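Local coordinates for mitotic checkpoint control protein kinase BUB1 (Drosophila melanogaster, PDB 6JKM), which probably acts as an ATP-dependent protein kinase of the mitotic checkpoint at the kinetochore, this chain being the piece that holds its kinase domain, at residues Lys80-Lys85 against Val128-Phe133; Ser113-Asp118 against Gln204-Gly209; Ile183-Phe188 against Val253-Val258; Asp168-Leu173 against Leu247-Leu252. One frame throughout, in Å; residues are numbered along the deposited sequence.

Interaction 1 of 4, residues Lys80-Lys85 against Val128-Phe133. With ADP (adenosine-5'-diphosphate), chain B.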
# COMPACT_ATOMS: atom_id res chain seq x y z
N LYS A 80 1.59 21.41 -10.60
CA LYS A 80 1.69 20.27 -9.68
C LYS A 80 2.60 19.15 -10.20
O LYS A 80 2.56 18.79 -11.38
CB LYS A 80 0.29 19.72 -9.39
CG LYS A 80 -0.46 20.52 -8.33
CD LYS A 80 -1.98 20.35 -8.43
CE LYS A 80 -2.65 20.62 -7.09
NZ LYS A 80 -4.14 20.74 -7.24
N LYS A 81 3.42 18.61 -9.30
CA LYS A 81 4.27 17.46 -9.61
C LYS A 81 3.43 16.20 -9.66
O LYS A 81 2.55 16.00 -8.82
CB LYS A 81 5.37 17.30 -8.57
CG LYS A 81 6.70 17.94 -8.90
CD LYS A 81 7.68 17.65 -7.76
CE LYS A 81 9.07 18.18 -8.06
NZ LYS A 81 10.03 17.83 -6.96
N VAL A 82 3.72 15.34 -10.63
CA VAL A 82 2.95 14.12 -10.80
C VAL A 82 3.87 12.91 -10.95
O VAL A 82 5.03 13.04 -11.36
CB VAL A 82 2.03 14.18 -12.05
CG1 VAL A 82 0.98 15.30 -11.92
CG2 VAL A 82 2.86 14.33 -13.33
N ALA A 83 3.34 11.73 -10.62
CA ALA A 83 3.96 10.47 -11.01
C ALA A 83 3.31 10.01 -12.30
O ALA A 83 2.09 10.13 -12.46
CB ALA A 83 3.81 9.41 -9.94
N LEU A 84 4.11 9.47 -13.21
CA LEU A 84 3.57 8.88 -14.43
C LEU A 84 3.93 7.41 -14.42
O LEU A 84 5.11 7.07 -14.39
CB LEU A 84 4.11 9.59 -15.68
CG LEU A 84 3.81 11.10 -15.70
CD1 LEU A 84 5.04 11.92 -15.38
CD2 LEU A 84 3.21 11.52 -17.05
N LYS A 85 2.94 6.54 -14.40
CA LYS A 85 3.22 5.12 -14.30
C LYS A 85 2.84 4.43 -15.59
O LYS A 85 1.67 4.45 -15.99
CB LYS A 85 2.48 4.49 -13.11
CG LYS A 85 2.77 3.00 -12.91
CD LYS A 85 2.03 2.46 -11.66
CE LYS A 85 2.38 0.99 -11.43
NZ LYS A 85 1.95 0.53 -10.07
N VAL A 128 -0.61 4.62 -19.44
CA VAL A 128 0.09 5.55 -18.55
C VAL A 128 -0.92 6.15 -17.56
O VAL A 128 -1.90 6.76 -17.97
CB VAL A 128 0.79 6.70 -19.31
CG1 VAL A 128 1.40 7.67 -18.31
CG2 VAL A 128 1.87 6.17 -20.26
N TYR A 129 -0.68 5.95 -16.27
CA TYR A 129 -1.53 6.54 -15.23
C TYR A 129 -0.79 7.68 -14.53
O TYR A 129 0.37 7.56 -14.14
CB TYR A 129 -1.97 5.46 -14.22
CG TYR A 129 -2.78 4.36 -14.88
CD1 TYR A 129 -3.79 4.66 -15.78
CD2 TYR A 129 -2.54 3.01 -14.60
CE1 TYR A 129 -4.53 3.66 -16.40
CE2 TYR A 129 -3.29 1.99 -15.23
CZ TYR A 129 -4.27 2.33 -16.12
OH TYR A 129 -5.00 1.34 -16.74
N ILE A 130 -1.50 8.79 -14.37
CA ILE A 130 -0.94 9.98 -13.74
C ILE A 130 -1.59 10.28 -12.39
O ILE A 130 -2.81 10.35 -12.29
CB ILE A 130 -1.11 11.20 -14.68
CG1 ILE A 130 -0.39 10.90 -15.99
CG2 ILE A 130 -0.58 12.46 -14.02
CD1 ILE A 130 -0.45 12.03 -17.05
N SER A 131 -0.77 10.47 -11.36
CA SER A 131 -1.30 10.73 -10.02
C SER A 131 -0.40 11.72 -9.29
O SER A 131 0.69 12.03 -9.74
CB SER A 131 -1.41 9.43 -9.22
OG SER A 131 -0.16 8.77 -9.22
N GLU A 132 -0.87 12.22 -8.14
CA GLU A 132 -0.09 13.15 -7.33
C GLU A 132 1.26 12.53 -6.91
O GLU A 132 1.32 11.40 -6.43
CB GLU A 132 -0.89 13.57 -6.09
CG GLU A 132 -0.14 14.57 -5.22
CD GLU A 132 -0.85 14.88 -3.91
OE1 GLU A 132 -2.00 14.44 -3.70
OE2 GLU A 132 -0.23 15.57 -3.06
N PHE A 133 2.34 13.29 -7.13
CA PHE A 133 3.69 12.88 -6.73
C PHE A 133 3.97 13.23 -5.27
O PHE A 133 3.72 14.35 -4.84
CB PHE A 133 4.72 13.57 -7.63
CG PHE A 133 6.15 13.13 -7.39
CD1 PHE A 133 6.61 11.92 -7.90
CD2 PHE A 133 7.02 13.93 -6.67
CE1 PHE A 133 7.92 11.53 -7.70
CE2 PHE A 133 8.33 13.53 -6.47
CZ PHE A 133 8.78 12.34 -6.99
PB ADP B . 5.09 -1.14 -9.20
O1B ADP B . 6.10 -1.30 -10.28
O2B ADP B . 3.74 -1.71 -9.57
O3B ADP B . 5.60 -1.59 -7.84
PA ADP B . 4.43 1.41 -7.92
O1A ADP B . 3.16 2.15 -8.31
O2A ADP B . 4.53 0.69 -6.60
O3A ADP B . 4.91 0.48 -9.16
O5' ADP B . 5.66 2.48 -7.91
C5' ADP B . 7.01 2.02 -7.76
C4' ADP B . 7.80 3.00 -6.89
O4' ADP B . 7.84 4.30 -7.51
C3' ADP B . 7.14 3.26 -5.55
O3' ADP B . 7.51 2.29 -4.57
C2' ADP B . 7.68 4.63 -5.21
O2' ADP B . 9.01 4.44 -4.67
C1' ADP B . 7.75 5.35 -6.55
N9 ADP B . 6.44 6.03 -6.72
C8 ADP B . 5.33 5.51 -7.29
N7 ADP B . 4.30 6.39 -7.26
C5 ADP B . 4.74 7.51 -6.66
C6 ADP B . 4.17 8.82 -6.31
N6 ADP B . 2.87 9.14 -6.60
N1 ADP B . 4.99 9.70 -5.68
C2 ADP B . 6.27 9.42 -5.39
N3 ADP B . 6.85 8.25 -5.69
C4 ADP B . 6.15 7.27 -6.30
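Ala83 and Ser131 form an antiparallel hydrogen-bonded pair: Ala83 N gives its hydrogen to Ser131 O at 2.8 Å, and Ser131 N returns a bond to Ala83 O. Lys85 and Tyr129 also exchange two backbone bonds. Past the strand end Phe133 N bonds Lys81 O at 3.2 Å, from 41° above the carbonyl plane. On the nucleotide face, Ala83 CB lies 3.5 Å from ADP N6, which donates to Glu132 O at 2.7 Å. A chi1 of -175° swings the Phe133 ring away from its own backbone N, and CD1 comes 3.5 Å from ADP N1. Cutting the ring back to an alanine is likely to leave the adenine without this flank and Lys81 CD without its ring contact. The extended Lys85 takes NZ to the phosphates, 2.7 Å from ADP O1A, with bonds to O3A and O2B; Glu94 forms a salt bridge with the same amine. This is the small-lobe sheet of a protein kinase, with its lysine-glutamate pair and the adenine held at the hinge. On the other face Leu84 CD2 meets Ile130 CD1 at 3.7 Å. Outward, strand 68-75 continues the sheet beyond 81-87, strand 119-122 flanks 127-132, and strand 47-51 touches Leu84 and Ile130.

Interaction 2 of 4, residues Ser113-Asp118 against Gln204-Gly209. With MG (magnesium ion), chain C; MG (magnesium ion), chain D; ADP (adenosine-5'-diphosphate), chain B.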
# COMPACT_ATOMS: atom_id res chain seq x y z
N SER A 113 -5.65 8.96 1.54
CA SER A 113 -4.76 7.84 1.83
C SER A 113 -4.84 6.69 0.83
O SER A 113 -4.24 5.63 1.05
CB SER A 113 -5.02 7.35 3.25
OG SER A 113 -6.28 6.72 3.33
N TYR A 114 -5.54 6.90 -0.29
CA TYR A 114 -5.49 5.97 -1.42
C TYR A 114 -5.17 6.73 -2.68
O TYR A 114 -5.87 7.69 -3.00
CB TYR A 114 -6.82 5.22 -1.61
CG TYR A 114 -7.30 4.63 -0.30
CD1 TYR A 114 -6.75 3.46 0.18
CD2 TYR A 114 -8.26 5.28 0.46
CE1 TYR A 114 -7.15 2.93 1.41
CE2 TYR A 114 -8.67 4.76 1.67
CZ TYR A 114 -8.11 3.58 2.13
OH TYR A 114 -8.52 3.06 3.35
N ALA A 115 -4.15 6.28 -3.40
CA ALA A 115 -3.79 6.85 -4.70
C ALA A 115 -5.01 7.12 -5.57
O ALA A 115 -5.92 6.30 -5.64
CB ALA A 115 -2.83 5.93 -5.45
N HIS A 116 -5.02 8.29 -6.19
CA HIS A 116 -6.08 8.67 -7.12
C HIS A 116 -5.48 8.91 -8.52
O HIS A 116 -4.55 9.70 -8.68
CB HIS A 116 -6.82 9.92 -6.62
CG HIS A 116 -7.87 10.42 -7.56
ND1 HIS A 116 -7.60 11.36 -8.54
CD2 HIS A 116 -9.19 10.14 -7.68
CE1 HIS A 116 -8.70 11.62 -9.23
NE2 HIS A 116 -9.68 10.89 -8.72
N ILE A 117 -5.99 8.20 -9.51
CA ILE A 117 -5.51 8.38 -10.88
C ILE A 117 -6.24 9.59 -11.46
O ILE A 117 -7.45 9.56 -11.70
CB ILE A 117 -5.74 7.09 -11.70
CG1 ILE A 117 -4.77 6.01 -11.19
CG2 ILE A 117 -5.52 7.33 -13.22
CD1 ILE A 117 -4.90 4.67 -11.90
N ASP A 118 -5.50 10.68 -11.60
CA ASP A 118 -6.04 11.94 -12.11
C ASP A 118 -6.31 11.87 -13.61
O ASP A 118 -7.27 12.45 -14.12
CB ASP A 118 -5.06 13.09 -11.84
CG ASP A 118 -4.87 13.36 -10.37
OD1 ASP A 118 -5.82 13.15 -9.58
OD2 ASP A 118 -3.76 13.78 -10.00
N GLN A 204 -0.15 7.25 2.25
CA GLN A 204 -1.04 6.89 1.15
C GLN A 204 -0.66 5.52 0.61
O GLN A 204 0.51 5.24 0.36
CB GLN A 204 -0.97 7.93 0.02
CG GLN A 204 -1.90 7.65 -1.16
CD GLN A 204 -1.73 8.67 -2.26
OE1 GLN A 204 -0.84 8.54 -3.11
NE2 GLN A 204 -2.55 9.72 -2.23
N LEU A 205 -1.65 4.66 0.48
CA LEU A 205 -1.47 3.35 -0.12
C LEU A 205 -1.58 3.49 -1.65
O LEU A 205 -2.51 4.12 -2.16
CB LEU A 205 -2.53 2.39 0.42
CG LEU A 205 -2.52 0.95 -0.09
CD1 LEU A 205 -1.24 0.25 0.35
CD2 LEU A 205 -3.76 0.24 0.46
N ILE A 206 -0.62 2.90 -2.36
CA ILE A 206 -0.56 2.95 -3.81
C ILE A 206 -0.41 1.55 -4.39
O ILE A 206 -0.28 0.58 -3.65
CB ILE A 206 0.61 3.82 -4.31
CG1 ILE A 206 1.94 3.15 -3.98
CG2 ILE A 206 0.58 5.21 -3.67
CD1 ILE A 206 3.16 3.76 -4.70
N ASP A 207 -0.40 1.47 -5.72
CA ASP A 207 -0.08 0.24 -6.45
C ASP A 207 -1.13 -0.84 -6.21
O ASP A 207 -0.89 -1.82 -5.51
CB ASP A 207 1.31 -0.27 -6.07
CG ASP A 207 1.81 -1.37 -6.99
OD1 ASP A 207 2.89 -1.93 -6.71
OD2 ASP A 207 1.12 -1.67 -7.99
N PHE A 208 -2.30 -0.65 -6.82
CA PHE A 208 -3.38 -1.62 -6.73
C PHE A 208 -3.35 -2.63 -7.89
O PHE A 208 -4.38 -3.21 -8.24
CB PHE A 208 -4.72 -0.89 -6.70
CG PHE A 208 -4.81 0.09 -5.57
CD1 PHE A 208 -4.94 -0.36 -4.27
CD2 PHE A 208 -4.72 1.44 -5.79
CE1 PHE A 208 -4.99 0.52 -3.21
CE2 PHE A 208 -4.78 2.34 -4.73
CZ PHE A 208 -4.91 1.87 -3.44
N GLY A 209 -2.17 -2.85 -8.45
CA GLY A 209 -2.01 -3.73 -9.60
C GLY A 209 -2.49 -5.16 -9.42
O GLY A 209 -3.00 -5.77 -10.36
MG MG C . 4.73 -1.14 -5.92
MG MG D . 2.63 -3.21 -8.55
PB ADP B . 5.09 -1.14 -9.20
O1B ADP B . 6.10 -1.30 -10.28
O2B ADP B . 3.74 -1.71 -9.57
O3B ADP B . 5.60 -1.59 -7.84
PA ADP B . 4.43 1.41 -7.92
O1A ADP B . 3.16 2.15 -8.31
O2A ADP B . 4.53 0.69 -6.60
O3A ADP B . 4.91 0.48 -9.16
O5' ADP B . 5.66 2.48 -7.91
C5' ADP B . 7.01 2.02 -7.76
C4' ADP B . 7.80 3.00 -6.89
O4' ADP B . 7.84 4.30 -7.51
C3' ADP B . 7.14 3.26 -5.55
O3' ADP B . 7.51 2.29 -4.57
C2' ADP B . 7.68 4.63 -5.21
O2' ADP B . 9.01 4.44 -4.67
C1' ADP B . 7.75 5.35 -6.55
N9 ADP B . 6.44 6.03 -6.72
C8 ADP B . 5.33 5.51 -7.29
N7 ADP B . 4.30 6.39 -7.26
C5 ADP B . 4.74 7.51 -6.66
C6 ADP B . 4.17 8.82 -6.31
N6 ADP B . 2.87 9.14 -6.60
N1 ADP B . 4.99 9.70 -5.68
C2 ADP B . 6.27 9.42 -5.39
N3 ADP B . 6.85 8.25 -5.69
C4 ADP B . 6.15 7.27 -6.30
O HOH W 1 -3.05 10.27 -5.49
O HOH W 2 6.60 -0.58 -5.27
O HOH W 3 5.18 -2.89 -5.40
O HOH W 4 1.61 -4.31 -9.72
O HOH W 5 4.05 -4.40 -8.04
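Ser113 O and Leu205 O fix the tight part of this contact. Leu205 N donates to Ser113 O at 2.8 Å from 45° above the carbonyl plane, whereas Ala115 N reaches Leu205 O at 3.0 Å with an N-H...O angle of 174° and almost in line with the carbonyl. These two bonds flank Tyr114 and bridge the backbones once. Gln204 runs extended alongside, its CG 3.5 Å from Ala115 N, and NE2 finds its main partner in Pro112 O. Next to the bridge, Ala115 CB touches Ile206 CG2 at 3.9 Å and more loosely CE2 of Phe208, whose CZ lies near the plane of the Tyr114 ring, at its edge. Packing thins along 113-118 towards exposed His116. There water 1 accepts from His116 N and, weakly, from Gln204 NE2, while His116 ND1 donates to Asp118 OD1 on its anti side, somewhat out of the carboxylate plane. Asp207 faces the nucleotide site: OD1 joins both magnesium ions, 2.2 Å from the one in chain C, and OD2 binds the ion in chain D at 2.2 Å. Asp207-Phe208-Gly209 is thus the kinase DFG motif, its phenylalanine packing against Tyr114 and Ala115, and on Ile97 and Ile101 of helix 92-104. Through the two magnesium ions its aspartate is linked to the ADP phosphates, Asn187 OD1 also binding the chain C ion, and their positive charge probably offsets the crowding of carboxylate and phosphate oxygens.

Interaction 3 of 4, residues Ile183-Phe188 against Val253-Val258. With MG (magnesium ion), chain C; ADP (adenosine-5'-diphosphate), chain B.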
# COMPACT_ATOMS: atom_id res chain seq x y z
N ILE A 183 0.80 -5.49 0.20
CA ILE A 183 1.20 -4.61 1.29
C ILE A 183 2.69 -4.76 1.61
O ILE A 183 3.11 -5.78 2.13
CB ILE A 183 0.40 -4.90 2.58
CG1 ILE A 183 -1.11 -4.73 2.31
CG2 ILE A 183 0.85 -3.98 3.72
CD1 ILE A 183 -1.56 -3.30 2.23
N LYS A 184 3.48 -3.75 1.28
CA LYS A 184 4.89 -3.73 1.64
C LYS A 184 5.32 -2.28 1.76
O LYS A 184 4.57 -1.39 1.35
CB LYS A 184 5.72 -4.52 0.62
CG LYS A 184 5.55 -4.15 -0.82
CD LYS A 184 6.51 -5.03 -1.64
CE LYS A 184 5.99 -5.37 -3.01
NZ LYS A 184 6.85 -6.42 -3.69
N PRO A 185 6.51 -2.01 2.34
CA PRO A 185 6.84 -0.60 2.60
C PRO A 185 6.93 0.22 1.32
O PRO A 185 6.67 1.44 1.38
CB PRO A 185 8.22 -0.68 3.29
CG PRO A 185 8.28 -2.09 3.85
CD PRO A 185 7.59 -2.91 2.79
N ASP A 186 7.27 -0.44 0.22
CA ASP A 186 7.34 0.14 -1.13
C ASP A 186 6.01 0.78 -1.54
O ASP A 186 5.98 1.74 -2.32
CB ASP A 186 7.69 -0.94 -2.18
CG ASP A 186 8.85 -1.84 -1.75
OD1 ASP A 186 9.92 -1.77 -2.42
OD2 ASP A 186 8.73 -2.53 -0.70
N ASN A 187 4.90 0.22 -1.06
CA ASN A 187 3.62 0.69 -1.56
C ASN A 187 2.85 1.60 -0.61
O ASN A 187 1.67 1.85 -0.81
CB ASN A 187 2.75 -0.52 -1.94
CG ASN A 187 3.29 -1.24 -3.17
OD1 ASN A 187 3.93 -0.62 -4.03
ND2 ASN A 187 3.08 -2.56 -3.24
N PHE A 188 3.53 2.10 0.43
CA PHE A 188 3.02 3.22 1.23
C PHE A 188 3.90 4.43 0.95
O PHE A 188 5.13 4.35 1.08
CB PHE A 188 3.05 2.92 2.74
CG PHE A 188 1.93 2.04 3.24
CD1 PHE A 188 0.65 2.55 3.45
CD2 PHE A 188 2.17 0.70 3.55
CE1 PHE A 188 -0.38 1.74 3.93
CE2 PHE A 188 1.15 -0.12 4.04
CZ PHE A 188 -0.14 0.41 4.23
N VAL A 253 2.24 -6.66 9.15
CA VAL A 253 3.27 -7.06 10.09
C VAL A 253 4.64 -6.94 9.44
O VAL A 253 5.59 -6.46 10.06
CB VAL A 253 3.06 -8.49 10.60
CG1 VAL A 253 4.23 -8.90 11.52
CG2 VAL A 253 1.75 -8.59 11.34
N SER A 254 4.73 -7.36 8.18
CA SER A 254 6.02 -7.35 7.52
C SER A 254 6.54 -5.92 7.39
O SER A 254 7.72 -5.65 7.58
CB SER A 254 5.94 -8.05 6.15
OG SER A 254 5.53 -7.16 5.14
N VAL A 255 5.63 -4.98 7.12
CA VAL A 255 6.01 -3.57 7.06
C VAL A 255 6.46 -3.05 8.43
O VAL A 255 7.46 -2.34 8.54
CB VAL A 255 4.86 -2.69 6.57
CG1 VAL A 255 5.27 -1.22 6.58
CG2 VAL A 255 4.45 -3.12 5.16
N MET A 256 5.72 -3.39 9.48
CA MET A 256 6.08 -2.95 10.83
C MET A 256 7.46 -3.46 11.19
O MET A 256 8.26 -2.75 11.81
CB MET A 256 5.05 -3.43 11.86
CG MET A 256 3.70 -2.74 11.72
SD MET A 256 2.55 -3.43 12.92
CE MET A 256 1.01 -2.63 12.47
N HIS A 257 7.74 -4.68 10.77
CA HIS A 257 9.03 -5.32 11.02
C HIS A 257 10.18 -4.58 10.34
O HIS A 257 11.24 -4.39 10.94
CB HIS A 257 8.98 -6.77 10.54
CG HIS A 257 10.17 -7.57 10.94
ND1 HIS A 257 11.37 -7.50 10.26
CD2 HIS A 257 10.36 -8.45 11.95
CE1 HIS A 257 12.25 -8.31 10.83
NE2 HIS A 257 11.67 -8.89 11.87
N VAL A 258 9.98 -4.19 9.08
CA VAL A 258 10.98 -3.41 8.35
C VAL A 258 11.20 -2.06 9.02
O VAL A 258 12.35 -1.61 9.13
CB VAL A 258 10.56 -3.19 6.87
CG1 VAL A 258 11.54 -2.25 6.16
CG2 VAL A 258 10.50 -4.52 6.13
MG MG C . 4.73 -1.14 -5.92
PB ADP B . 5.09 -1.14 -9.20
O1B ADP B . 6.10 -1.30 -10.28
O2B ADP B . 3.74 -1.71 -9.57
O3B ADP B . 5.60 -1.59 -7.84
PA ADP B . 4.43 1.41 -7.92
O1A ADP B . 3.16 2.15 -8.31
O2A ADP B . 4.53 0.69 -6.60
O3A ADP B . 4.91 0.48 -9.16
O5' ADP B . 5.66 2.48 -7.91
C5' ADP B . 7.01 2.02 -7.76
C4' ADP B . 7.80 3.00 -6.89
O4' ADP B . 7.84 4.30 -7.51
C3' ADP B . 7.14 3.26 -5.55
O3' ADP B . 7.51 2.29 -4.57
C2' ADP B . 7.68 4.63 -5.21
O2' ADP B . 9.01 4.44 -4.67
C1' ADP B . 7.75 5.35 -6.55
N9 ADP B . 6.44 6.03 -6.72
C8 ADP B . 5.33 5.51 -7.29
N7 ADP B . 4.30 6.39 -7.26
C5 ADP B . 4.74 7.51 -6.66
C6 ADP B . 4.17 8.82 -6.31
N6 ADP B . 2.87 9.14 -6.60
N1 ADP B . 4.99 9.70 -5.68
C2 ADP B . 6.27 9.42 -5.39
N3 ADP B . 6.85 8.25 -5.69
C4 ADP B . 6.15 7.27 -6.30
O HOH W 3 5.18 -2.89 -5.40
O HOH W 2 6.60 -0.58 -5.27
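Val255 reaches from helix 246-261 to the loop 183-188, and its CG2 does most of the touching. From CB the side chain divides: CG1, turned away from the backbone N (chi1 178°), skirts Pro185 CG at 4.2 Å, while CG2, beside that nitrogen, presses on the backbone between Lys184 and Pro185. There CG2 lies 3.6 Å from Lys184 CA and 3.7 Å from Pro185 N. The same methyl meets Pro185 CD at 3.9 Å, the two side chains running antiparallel alongside each other, and Ile183 CG2 at 4.0 Å, where they are nearly perpendicular. One turn on, Val258 CB sits 3.9 Å from Pro185 CG. No hydrogen bond joins the segments, so the evidence for cohesion is apolar contact alone. Beyond the proline, Leu139 and Ile140 of helix 139-150 also touch Pro185. The far side of the loop serves the nucleotide: Asp186 O accepts from ADP O3'. Asn187 OD1 binds the magnesium ion of chain C at 2.1 Å. Asn187 ND2 is held by Asp182 O. This arrangement is that of the protein-kinase catalytic loop, whose asparagine ligates magnesium while the opposite side of the loop, at Ile183 to Pro185, rests on a helix of the C-terminal lobe.

Interaction 4 of 4, residues Asp168-Leu173 against Leu247-Leu252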
# COMPACT_ATOMS: atom_id res chain seq x y z
N ASP A 168 -5.36 1.92 10.13
CA ASP A 168 -6.58 2.66 9.81
C ASP A 168 -6.87 2.57 8.32
O ASP A 168 -8.01 2.40 7.90
CB ASP A 168 -6.44 4.12 10.24
CG ASP A 168 -7.67 4.66 10.92
OD1 ASP A 168 -8.56 3.85 11.29
OD2 ASP A 168 -7.74 5.90 11.12
N ILE A 169 -5.82 2.71 7.52
CA ILE A 169 -5.97 2.67 6.08
C ILE A 169 -6.40 1.28 5.60
O ILE A 169 -7.26 1.16 4.72
CB ILE A 169 -4.65 3.07 5.40
CG1 ILE A 169 -4.41 4.56 5.67
CG2 ILE A 169 -4.67 2.74 3.89
CD1 ILE A 169 -3.03 5.05 5.31
N VAL A 170 -5.80 0.25 6.17
CA VAL A 170 -6.15 -1.11 5.78
C VAL A 170 -7.57 -1.44 6.26
O VAL A 170 -8.35 -2.04 5.52
CB VAL A 170 -5.11 -2.14 6.31
CG1 VAL A 170 -5.60 -3.59 6.16
CG2 VAL A 170 -3.80 -1.95 5.57
N ASP A 171 -7.90 -1.03 7.50
CA ASP A 171 -9.24 -1.25 8.06
C ASP A 171 -10.32 -0.68 7.13
O ASP A 171 -11.29 -1.36 6.80
CB ASP A 171 -9.35 -0.62 9.45
CG ASP A 171 -10.50 -1.19 10.27
OD1 ASP A 171 -10.81 -2.40 10.13
OD2 ASP A 171 -11.09 -0.43 11.07
N HIS A 172 -10.16 0.57 6.69
CA HIS A 172 -11.15 1.18 5.79
C HIS A 172 -11.15 0.51 4.42
O HIS A 172 -12.19 0.42 3.80
CB HIS A 172 -10.91 2.68 5.63
CG HIS A 172 -11.39 3.50 6.78
ND1 HIS A 172 -10.64 3.70 7.92
CD2 HIS A 172 -12.57 4.14 6.99
CE1 HIS A 172 -11.32 4.44 8.77
NE2 HIS A 172 -12.50 4.72 8.23
N LEU A 173 -9.99 0.05 3.95
CA LEU A 173 -9.92 -0.63 2.65
C LEU A 173 -10.70 -1.95 2.69
O LEU A 173 -11.48 -2.25 1.78
CB LEU A 173 -8.47 -0.91 2.27
CG LEU A 173 -8.23 -1.56 0.89
CD1 LEU A 173 -8.55 -0.60 -0.23
CD2 LEU A 173 -6.81 -2.05 0.79
N LEU A 247 -4.08 -12.05 4.06
CA LEU A 247 -2.89 -11.75 3.28
C LEU A 247 -2.39 -10.32 3.53
O LEU A 247 -1.18 -10.09 3.63
CB LEU A 247 -3.16 -11.97 1.78
CG LEU A 247 -1.99 -11.75 0.82
CD1 LEU A 247 -0.83 -12.72 1.13
CD2 LEU A 247 -2.44 -11.89 -0.64
N ASP A 248 -3.32 -9.37 3.62
CA ASP A 248 -2.97 -7.98 3.90
C ASP A 248 -2.47 -7.79 5.33
O ASP A 248 -1.62 -6.94 5.60
CB ASP A 248 -4.17 -7.06 3.69
CG ASP A 248 -4.38 -6.69 2.24
OD1 ASP A 248 -3.57 -7.05 1.36
OD2 ASP A 248 -5.38 -5.98 1.99
N LEU A 249 -3.04 -8.56 6.25
CA LEU A 249 -2.69 -8.42 7.66
C LEU A 249 -1.29 -8.97 7.90
O LEU A 249 -0.52 -8.42 8.68
CB LEU A 249 -3.74 -9.11 8.54
CG LEU A 249 -5.18 -8.59 8.32
CD1 LEU A 249 -6.16 -9.23 9.30
CD2 LEU A 249 -5.23 -7.06 8.42
N TYR A 250 -0.95 -10.05 7.19
CA TYR A 250 0.42 -10.54 7.15
C TYR A 250 1.37 -9.46 6.62
O TYR A 250 2.40 -9.19 7.23
CB TYR A 250 0.49 -11.81 6.28
CG TYR A 250 1.90 -12.36 6.10
CD1 TYR A 250 2.67 -11.98 5.01
CD2 TYR A 250 2.45 -13.26 7.02
CE1 TYR A 250 3.95 -12.47 4.83
CE2 TYR A 250 3.74 -13.76 6.85
CZ TYR A 250 4.49 -13.36 5.75
OH TYR A 250 5.77 -13.83 5.55
N GLY A 251 1.02 -8.82 5.50
CA GLY A 251 1.82 -7.74 4.94
C GLY A 251 2.03 -6.55 5.88
O GLY A 251 3.11 -5.95 5.90
N LEU A 252 1.00 -6.21 6.67
CA LEU A 252 1.11 -5.14 7.66
C LEU A 252 2.20 -5.42 8.67
O LEU A 252 2.96 -4.53 9.04
CB LEU A 252 -0.22 -4.93 8.41
CG LEU A 252 -1.20 -3.91 7.83
CD1 LEU A 252 -2.38 -3.75 8.77
CD2 LEU A 252 -0.51 -2.58 7.58
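Val170 holds CG1 opposite its backbone N (chi1 168°) and CG2 opposite the carbonyl carbon: CG2 lies against Leu252, while CG1 touches both Leu252 CD1 and Leu249 CD2. Leu252 leaves its backbone at an unusual chi1 of -91° and then extends, which brings both its methyls up to the valine. The two side chains meet end on: Val170 CG2 is 3.9 Å from Leu252 CD2 and equally near CD1, and Leu252 CD1 also lies 4.0 Å from Val170 CB. Val170 CG1 meets Leu249 CD2 at 4.2 Å, the two side chains set at a slant. Trimming this valine to an alanine would probably open a gap between the helices and leave the methyls of Leu249 and Leu252 without their shared partner. At the other end the contact is slacker, Leu173 CD2 standing 4.4 Å from Asp248 OD2. That carboxylate is buried, and its polar needs are met elsewhere: OD2 accepts from His174 NE2 and His180 N, and OD1 from Ala181 N. This matches the conserved aspartate of the kinase F helix, which holds the backbone of the His-x-Asp stretch leading into the catalytic loop.

The axes of 168-173 and 247-252 run nearly antiparallel, at 174°, but 11.3 Å apart, so the gap is bridged by side chains, Val170 on one helix and the leucines on the other. Leu310 of helix 310-323 touches both Val170 and Leu249, while Leu252 also packs on Met166 and Leu167 of helix 156-175. Helix 156-175 also meets strand 203-205, Ile169 and Leu173 touching Leu205.

How the interactions relate
All four contacts lie within one protein kinase domain, running from the beta sheet of the N-terminal lobe (interaction 1) to the helical core of the C-terminal lobe (interaction 4), the centres of interactions 1 and 4 being 24 Å apart. Interaction 2 joins them: its centre is 11 Å from that of interaction 1, which it meets through Ile130 O and Asp118 N, and it reaches interaction 4 through Tyr114 OH and Ile169 O. Interactions 3 and 4 share helix 246-261. Along the chain interaction 1 closes before 3 and 4 open, whereas interaction 2 interleaves with 1, 3 and 4, and 3 with 4. Interactions 1, 2 and 3 all touch ADP, so the nucleotide and its magnesium ions sit where the lobes meet.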